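PDB 3H14: aminotransferase, classes I and II from Silicibacter pomeroyi DSS-3, which probably transfers amino groups between amino acids and 2-oxo acids, such as aspartate and 2-oxoglutarate, with pyridoxal 5'-phosphate as cofactor. Local coordinates for residues P154-A168 against L186-D200. Residues are numbered along the deposited sequence; the frame is centred on the assembly and turned at random.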
ATOM      1  N   PRO A 154       8.963  -8.680 -16.782  1.00 21.98           N
ATOM      2  CA  PRO A 154      10.387  -8.620 -17.090  1.00 22.78           C
ATOM      3  C   PRO A 154      10.764  -7.712 -18.244  1.00 22.35           C
ATOM      4  O   PRO A 154      11.740  -6.959 -18.123  1.00 23.09           O
ATOM      5  CB  PRO A 154      10.754 -10.094 -17.336  1.00 22.38           C
ATOM      6  CG  PRO A 154       9.849 -10.821 -16.453  1.00 23.89           C
ATOM      7  CD  PRO A 154       8.531 -10.052 -16.521  1.00 23.21           C
ATOM      8  N   ALA A 155       9.965  -7.705 -19.309  1.00 22.38           N
ATOM      9  CA  ALA A 155      10.223  -6.856 -20.472  1.00 22.08           C
ATOM     10  C   ALA A 155      10.256  -5.360 -20.171  1.00 22.20           C
ATOM     11  O   ALA A 155      10.902  -4.592 -20.879  1.00 22.76           O
ATOM     12  CB  ALA A 155       9.180  -7.182 -21.642  1.00 22.67           C
ATOM     13  N   ASP A 156       9.538  -4.942 -19.125  1.00 21.97           N
ATOM     14  CA  ASP A 156       9.509  -3.568 -18.706  1.00 22.27           C
ATOM     15  C   ASP A 156      10.853  -3.042 -18.198  1.00 22.04           C
ATOM     16  O   ASP A 156      11.081  -1.835 -18.202  1.00 23.12           O
ATOM     17  CB  ASP A 156       8.462  -3.376 -17.608  1.00 22.01           C
ATOM     18  CG  ASP A 156       7.022  -3.439 -18.128  1.00 24.87           C
ATOM     19  OD1 ASP A 156       6.754  -2.989 -19.283  1.00 24.19           O
ATOM     20  OD2 ASP A 156       6.165  -3.903 -17.363  1.00 22.84           O
ATOM     21  N   PHE A 157      11.737  -3.931 -17.747  1.00 21.97           N
ATOM     22  CA  PHE A 157      13.052  -3.488 -17.270  1.00 21.95           C
ATOM     23  C   PHE A 157      14.243  -4.237 -17.896  1.00 21.79           C
ATOM     24  O   PHE A 157      15.374  -3.986 -17.544  1.00 21.26           O
ATOM     25  CB  PHE A 157      13.107  -3.487 -15.736  1.00 21.66           C
ATOM     26  CG  PHE A 157      12.826  -4.813 -15.106  1.00 22.14           C
ATOM     27  CD1 PHE A 157      13.855  -5.710 -14.865  1.00 20.35           C
ATOM     28  CD2 PHE A 157      11.536  -5.172 -14.736  1.00 20.75           C
ATOM     29  CE1 PHE A 157      13.610  -6.909 -14.297  1.00 20.77           C
ATOM     30  CE2 PHE A 157      11.287  -6.382 -14.154  1.00 21.70           C
ATOM     31  CZ  PHE A 157      12.331  -7.259 -13.935  1.00 22.30           C
ATOM     32  N   ALA A 158      13.988  -5.067 -18.896  1.00 21.90           N
ATOM     33  CA  ALA A 158      15.059  -5.707 -19.646  1.00 21.53           C
ATOM     34  C   ALA A 158      16.013  -4.714 -20.285  1.00 20.94           C
ATOM     35  O   ALA A 158      17.197  -5.017 -20.467  1.00 20.67           O
ATOM     36  CB  ALA A 158      14.457  -6.692 -20.709  1.00 21.74           C
ATOM     37  N   GLY A 159      15.542  -3.510 -20.582  1.00 19.43           N
ATOM     38  CA  GLY A 159      16.376  -2.503 -21.217  1.00 19.43           C
ATOM     39  C   GLY A 159      17.045  -1.525 -20.281  1.00 19.21           C
ATOM     40  O   GLY A 159      17.713  -0.595 -20.742  1.00 18.31           O
ATOM     41  N   LEU A 160      16.893  -1.771 -18.971  1.00 20.07           N
ATOM     42  CA  LEU A 160      17.227  -0.815 -17.946  1.00 19.35           C
ATOM     43  C   LEU A 160      18.270  -1.388 -16.966  1.00 19.49           C
ATOM     44  O   LEU A 160      18.142  -2.509 -16.498  1.00 19.17           O
ATOM     45  CB  LEU A 160      15.959  -0.436 -17.155  1.00 19.67           C
ATOM     46  CG  LEU A 160      14.812   0.251 -17.924  1.00 20.50           C
ATOM     47  CD1 LEU A 160      13.624   0.578 -17.007  1.00 17.54           C
ATOM     48  CD2 LEU A 160      15.302   1.493 -18.616  1.00 22.57           C
ATOM     49  N   ASP A 161      19.244  -0.554 -16.622  1.00 21.14           N
ATOM     50  CA  ASP A 161      20.295  -0.909 -15.679  1.00 22.59           C
ATOM     51  C   ASP A 161      19.762  -0.493 -14.345  1.00 22.33           C
ATOM     52  O   ASP A 161      19.702   0.693 -14.042  1.00 23.83           O
ATOM     53  CB  ASP A 161      21.579  -0.158 -15.998  1.00 23.09           C
ATOM     54  CG  ASP A 161      22.691  -0.503 -15.056  1.00 27.50           C
ATOM     55  OD1 ASP A 161      23.010  -1.709 -14.964  1.00 31.98           O
ATOM     56  OD2 ASP A 161      23.209   0.408 -14.394  1.00 31.88           O
ATOM     57  N   LEU A 162      19.294  -1.465 -13.585  1.00 21.71           N
ATOM     58  CA  LEU A 162      18.670  -1.196 -12.299  1.00 20.67           C
ATOM     59  C   LEU A 162      19.442  -1.893 -11.208  1.00 19.69           C
ATOM     60  O   LEU A 162      19.770  -3.072 -11.321  1.00 20.67           O
ATOM     61  CB  LEU A 162      17.227  -1.716 -12.257  1.00 20.08           C
ATOM     62  CG  LEU A 162      16.180  -1.112 -13.193  1.00 18.58           C
ATOM     63  CD1 LEU A 162      14.887  -1.828 -12.963  1.00 19.06           C
ATOM     64  CD2 LEU A 162      16.056   0.384 -12.949  1.00 17.80           C
ATOM     65  N   ALA A 163      19.606  -1.187 -10.107  1.00 20.05           N
ATOM     66  CA  ALA A 163      20.220  -1.730  -8.880  1.00 19.42           C
ATOM     67  C   ALA A 163      19.197  -2.490  -8.047  1.00 19.78           C
ATOM     68  O   ALA A 163      19.538  -3.412  -7.291  1.00 20.40           O
ATOM     69  CB  ALA A 163      20.839  -0.556  -8.076  1.00 19.46           C
ATOM     70  N   GLY A 164      17.914  -2.090  -8.172  1.00 19.95           N
ATOM     71  CA  GLY A 164      16.835  -2.741  -7.493  1.00 19.23           C
ATOM     72  C   GLY A 164      15.516  -2.651  -8.231  1.00 19.07           C
ATOM     73  O   GLY A 164      15.338  -1.801  -9.146  1.00 17.71           O
ATOM     74  N   LEU A 165      14.618  -3.533  -7.822  1.00 19.76           N
ATOM     75  CA  LEU A 165      13.238  -3.571  -8.293  1.00 21.24           C
ATOM     76  C   LEU A 165      12.268  -3.766  -7.133  1.00 22.48           C
ATOM     77  O   LEU A 165      12.441  -4.669  -6.308  1.00 21.77           O
ATOM     78  CB  LEU A 165      13.033  -4.697  -9.283  1.00 21.07           C
ATOM     79  CG  LEU A 165      11.617  -4.825  -9.883  1.00 20.29           C
ATOM     80  CD1 LEU A 165      11.338  -3.682 -10.870  1.00 22.21           C
ATOM     81  CD2 LEU A 165      11.457  -6.216 -10.568  1.00 22.73           C
HETATM   82  N   MSE A 166      11.217  -2.958  -7.106  1.00 22.80           N
HETATM   83  CA  MSE A 166      10.185  -3.094  -6.082  0.50 25.39           C
HETATM   84  C   MSE A 166       8.835  -3.402  -6.682  1.00 22.45           C
HETATM   85  O   MSE A 166       8.447  -2.789  -7.667  1.00 20.76           O
HETATM   86  CB  MSE A 166      10.071  -1.813  -5.288  0.50 25.43           C
HETATM   87  CG  MSE A 166       9.066  -1.933  -4.157  0.50 30.05           C
HETATM   88 SE   MSE A 166       9.654  -1.125  -2.514  0.50 41.11          SE
HETATM   89  CE  MSE A 166       8.642  -2.584  -1.730  0.50 34.42           C
ATOM     90  N   VAL A 167       8.152  -4.391  -6.117  1.00 20.83           N
ATOM     91  CA  VAL A 167       6.828  -4.809  -6.581  1.00 20.94           C
ATOM     92  C   VAL A 167       5.862  -4.806  -5.401  1.00 21.12           C
ATOM     93  O   VAL A 167       6.275  -5.015  -4.251  1.00 21.25           O
ATOM     94  CB  VAL A 167       6.823  -6.236  -7.224  1.00 20.87           C
ATOM     95  CG1 VAL A 167       7.761  -6.266  -8.413  1.00 22.77           C
ATOM     96  CG2 VAL A 167       7.197  -7.298  -6.190  1.00 21.88           C
ATOM     97  N   ALA A 168       4.579  -4.566  -5.681  1.00 20.53           N
ATOM     98  CA  ALA A 168       3.547  -4.596  -4.623  1.00 20.04           C
ATOM     99  C   ALA A 168       2.395  -5.465  -5.059  1.00 19.72           C
ATOM    100  O   ALA A 168       1.899  -5.325  -6.184  1.00 19.46           O
ATOM    101  CB  ALA A 168       3.059  -3.166  -4.283  1.00 21.00           C
ATOM    102  N   LEU A 186       9.247 -12.400 -12.324  1.00 25.33           N
ATOM    103  CA  LEU A 186       9.845 -11.139 -11.896  1.00 24.36           C
ATOM    104  C   LEU A 186      11.115 -11.362 -11.095  1.00 24.62           C
ATOM    105  O   LEU A 186      12.113 -10.698 -11.336  1.00 23.89           O
ATOM    106  CB  LEU A 186       8.842 -10.296 -11.079  1.00 24.76           C
ATOM    107  CG  LEU A 186       7.797  -9.546 -11.880  1.00 23.61           C
ATOM    108  CD1 LEU A 186       6.653  -9.027 -10.981  1.00 22.72           C
ATOM    109  CD2 LEU A 186       8.478  -8.410 -12.627  1.00 21.70           C
ATOM    110  N   ILE A 187      11.067 -12.267 -10.116  1.00 24.44           N
ATOM    111  CA  ILE A 187      12.231 -12.554  -9.283  1.00 24.64           C
ATOM    112  C   ILE A 187      13.393 -13.123 -10.121  1.00 24.87           C
ATOM    113  O   ILE A 187      14.543 -12.684  -9.970  1.00 25.72           O
ATOM    114  CB  ILE A 187      11.894 -13.539  -8.120  1.00 24.53           C
ATOM    115  CG1 ILE A 187      11.043 -12.827  -7.065  1.00 25.58           C
ATOM    116  CG2 ILE A 187      13.194 -14.095  -7.452  1.00 25.41           C
ATOM    117  CD1 ILE A 187      10.449 -13.761  -6.004  1.00 23.83           C
ATOM    118  N   GLU A 188      13.090 -14.081 -10.996  1.00 25.83           N
ATOM    119  CA  GLU A 188      14.126 -14.669 -11.862  1.00 25.86           C
ATOM    120  C   GLU A 188      14.787 -13.568 -12.712  1.00 26.18           C
ATOM    121  O   GLU A 188      16.002 -13.478 -12.778  1.00 26.50           O
ATOM    122  CB  GLU A 188      13.543 -15.792 -12.722  1.00 26.69           C
ATOM    123  N   ALA A 189      13.978 -12.691 -13.292  1.00 25.86           N
ATOM    124  CA  ALA A 189      14.456 -11.619 -14.148  1.00 25.63           C
ATOM    125  C   ALA A 189      15.267 -10.576 -13.401  1.00 25.48           C
ATOM    126  O   ALA A 189      16.307 -10.135 -13.883  1.00 26.19           O
ATOM    127  CB  ALA A 189      13.283 -10.964 -14.886  1.00 25.23           C
ATOM    128  N   ALA A 190      14.785 -10.155 -12.234  1.00 25.66           N
ATOM    129  CA  ALA A 190      15.548  -9.260 -11.374  1.00 25.58           C
ATOM    130  C   ALA A 190      16.924  -9.840 -11.030  1.00 25.56           C
ATOM    131  O   ALA A 190      17.941  -9.172 -11.206  1.00 24.81           O
ATOM    132  CB  ALA A 190      14.752  -8.941 -10.072  1.00 25.24           C
ATOM    133  N   GLN A 191      16.937 -11.079 -10.531  1.00 26.68           N
ATOM    134  CA  GLN A 191      18.163 -11.743 -10.071  1.00 27.43           C
ATOM    135  C   GLN A 191      19.180 -11.863 -11.218  1.00 27.98           C
ATOM    136  O   GLN A 191      20.385 -11.671 -11.029  1.00 27.73           O
ATOM    137  CB  GLN A 191      17.845 -13.162  -9.555  1.00 27.90           C
ATOM    138  N   ALA A 192      18.663 -12.143 -12.411  1.00 27.85           N
ATOM    139  CA  ALA A 192      19.502 -12.363 -13.557  1.00 28.54           C
ATOM    140  C   ALA A 192      20.189 -11.104 -14.070  1.00 27.81           C
ATOM    141  O   ALA A 192      21.211 -11.212 -14.747  1.00 27.29           O
ATOM    142  CB  ALA A 192      18.711 -13.042 -14.668  1.00 28.86           C
ATOM    143  N   GLN A 193      19.662  -9.913 -13.756  1.00 26.10           N
ATOM    144  CA  GLN A 193      20.333  -8.667 -14.140  1.00 24.93           C
ATOM    145  C   GLN A 193      20.852  -7.846 -12.952  1.00 24.20           C
ATOM    146  O   GLN A 193      21.175  -6.676 -13.078  1.00 24.88           O
ATOM    147  CB  GLN A 193      19.440  -7.825 -15.039  1.00 25.07           C
ATOM    148  CG  GLN A 193      18.142  -7.304 -14.471  1.00 23.90           C
ATOM    149  CD  GLN A 193      17.300  -6.583 -15.577  1.00 23.94           C
ATOM    150  OE1 GLN A 193      16.538  -7.239 -16.308  1.00 23.35           O
ATOM    151  NE2 GLN A 193      17.459  -5.253 -15.696  1.00 19.02           N
ATOM    152  N   GLY A 194      20.943  -8.472 -11.790  1.00 24.50           N
ATOM    153  CA  GLY A 194      21.620  -7.862 -10.658  1.00 24.18           C
ATOM    154  C   GLY A 194      20.800  -6.823  -9.913  1.00 24.01           C
ATOM    155  O   GLY A 194      21.350  -6.053  -9.149  1.00 23.76           O
ATOM    156  N   ALA A 195      19.482  -6.806 -10.148  1.00 23.53           N
ATOM    157  CA  ALA A 195      18.549  -5.892  -9.441  1.00 22.39           C
ATOM    158  C   ALA A 195      18.047  -6.549  -8.123  1.00 21.79           C
ATOM    159  O   ALA A 195      17.396  -7.584  -8.149  1.00 22.52           O
ATOM    160  CB  ALA A 195      17.378  -5.545 -10.335  1.00 21.62           C
ATOM    161  N   SER A 196      18.357  -5.941  -6.983  1.00 21.73           N
ATOM    162  CA  SER A 196      17.901  -6.464  -5.697  1.00 21.26           C
ATOM    163  C   SER A 196      16.388  -6.309  -5.603  1.00 19.95           C
ATOM    164  O   SER A 196      15.878  -5.237  -5.856  1.00 21.48           O
ATOM    165  CB  SER A 196      18.556  -5.707  -4.542  1.00 21.15           C
ATOM    166  OG  SER A 196      19.959  -5.790  -4.641  1.00 21.34           O
ATOM    167  N   PHE A 197      15.717  -7.383  -5.206  1.00 19.99           N
ATOM    168  CA  PHE A 197      14.278  -7.521  -5.219  1.00 19.55           C
ATOM    169  C   PHE A 197      13.646  -7.202  -3.883  1.00 19.67           C
ATOM    170  O   PHE A 197      13.931  -7.837  -2.842  1.00 19.29           O
ATOM    171  CB  PHE A 197      13.899  -8.931  -5.647  1.00 20.14           C
ATOM    172  CG  PHE A 197      12.436  -9.106  -6.007  1.00 21.36           C
ATOM    173  CD1 PHE A 197      11.964  -8.718  -7.275  1.00 23.84           C
ATOM    174  CD2 PHE A 197      11.538  -9.657  -5.104  1.00 21.18           C
ATOM    175  CE1 PHE A 197      10.625  -8.873  -7.630  1.00 22.93           C
ATOM    176  CE2 PHE A 197      10.186  -9.810  -5.440  1.00 21.84           C
ATOM    177  CZ  PHE A 197       9.723  -9.422  -6.723  1.00 21.08           C
ATOM    178  N   ILE A 198      12.711  -6.253  -3.922  1.00 19.86           N
ATOM    179  CA  ILE A 198      11.951  -5.866  -2.728  1.00 18.52           C
ATOM    180  C   ILE A 198      10.471  -6.079  -2.980  1.00 19.45           C
ATOM    181  O   ILE A 198       9.936  -5.520  -3.933  1.00 19.23           O
ATOM    182  CB  ILE A 198      12.172  -4.417  -2.382  1.00 19.28           C
ATOM    183  CG1 ILE A 198      13.657  -4.122  -2.187  1.00 18.72           C
ATOM    184  CG2 ILE A 198      11.341  -4.030  -1.136  1.00 17.94           C
ATOM    185  CD1 ILE A 198      13.931  -2.746  -2.012  1.00 17.82           C
ATOM    186  N   SER A 199       9.838  -6.894  -2.123  1.00 18.76           N
ATOM    187  CA  SER A 199       8.431  -7.257  -2.220  1.00 18.58           C
ATOM    188  C   SER A 199       7.641  -6.535  -1.131  1.00 19.10           C
ATOM    189  O   SER A 199       7.861  -6.745   0.067  1.00 18.24           O
ATOM    190  CB  SER A 199       8.264  -8.764  -2.082  1.00 18.03           C
ATOM    191  OG  SER A 199       6.929  -9.204  -2.254  1.00 19.14           O
ATOM    192  N   ASP A 200       6.730  -5.663  -1.576  1.00 19.50           N
ATOM    193  CA  ASP A 200       5.848  -4.899  -0.693  1.00 19.60           C
ATOM    194  C   ASP A 200       4.582  -5.748  -0.522  1.00 19.63           C
ATOM    195  O   ASP A 200       3.818  -5.976  -1.465  1.00 20.73           O
ATOM    196  CB  ASP A 200       5.574  -3.505  -1.295  1.00 19.98           C
ATOM    197  CG  ASP A 200       4.581  -2.668  -0.472  1.00 20.77           C
ATOM    198  OD1 ASP A 200       3.859  -3.246   0.366  1.00 23.10           O
ATOM    199  OD2 ASP A 200       4.501  -1.437  -0.692  1.00 22.52           O
TER
HETATM  200  O   HOH W   1      14.100  -8.140 -17.219  1.00 23.14           O
HETATM  201  O   HOH W   2      19.661  -4.463 -13.844  1.00 32.18           O
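Val167 and Phe197 cross at about a right angle in the dense part of this contact. Val167 CG2 lies 3.3 Å from Phe197 CZ. With CG anti to the backbone N (chi1 -179°), Leu165 runs alongside Phe197 and brings CD2 to the edge of its ring. On this side of the sheet Leu186 of helix 180-192 packs on strand 164-168 and Phe157: its CD1 meets Val167 CG1 at 3.9 Å, and its CD2 touches the edge of the Phe157 ring. Beneath these side chains strands 164-168 and 196-200 run parallel. Five backbone hydrogen bonds join them, beginning with Ser196 N to Ala163 O just before the first strand and ending with Asp200 N to Val167 O (2.8 Å). Helix 100-111 packs on the other face, against Met166 and Ile198.

The Gln193 end is looser and wetter. Gln193, extended beyond CG, gives NE2 to Phe157 O at 3.1 Å, from above the carbonyl plane, while Leu160 N binds that oxygen from the opposite face. One water links Gln193 OE1 to Pro154 O; another joins Gln193 NE2 and O to Leu162 N. Nearby, Pro154 CB rests on Ala189 CB at 3.6 Å. Gly194, with positive phi, ends the helix in a Schellman motif and leads into strand 196-200. Strand, antiparallel helix and neighbouring parallel strand form a beta-alpha-beta crossover in the seven-stranded mixed sheet of the large domain of class I aminotransferases.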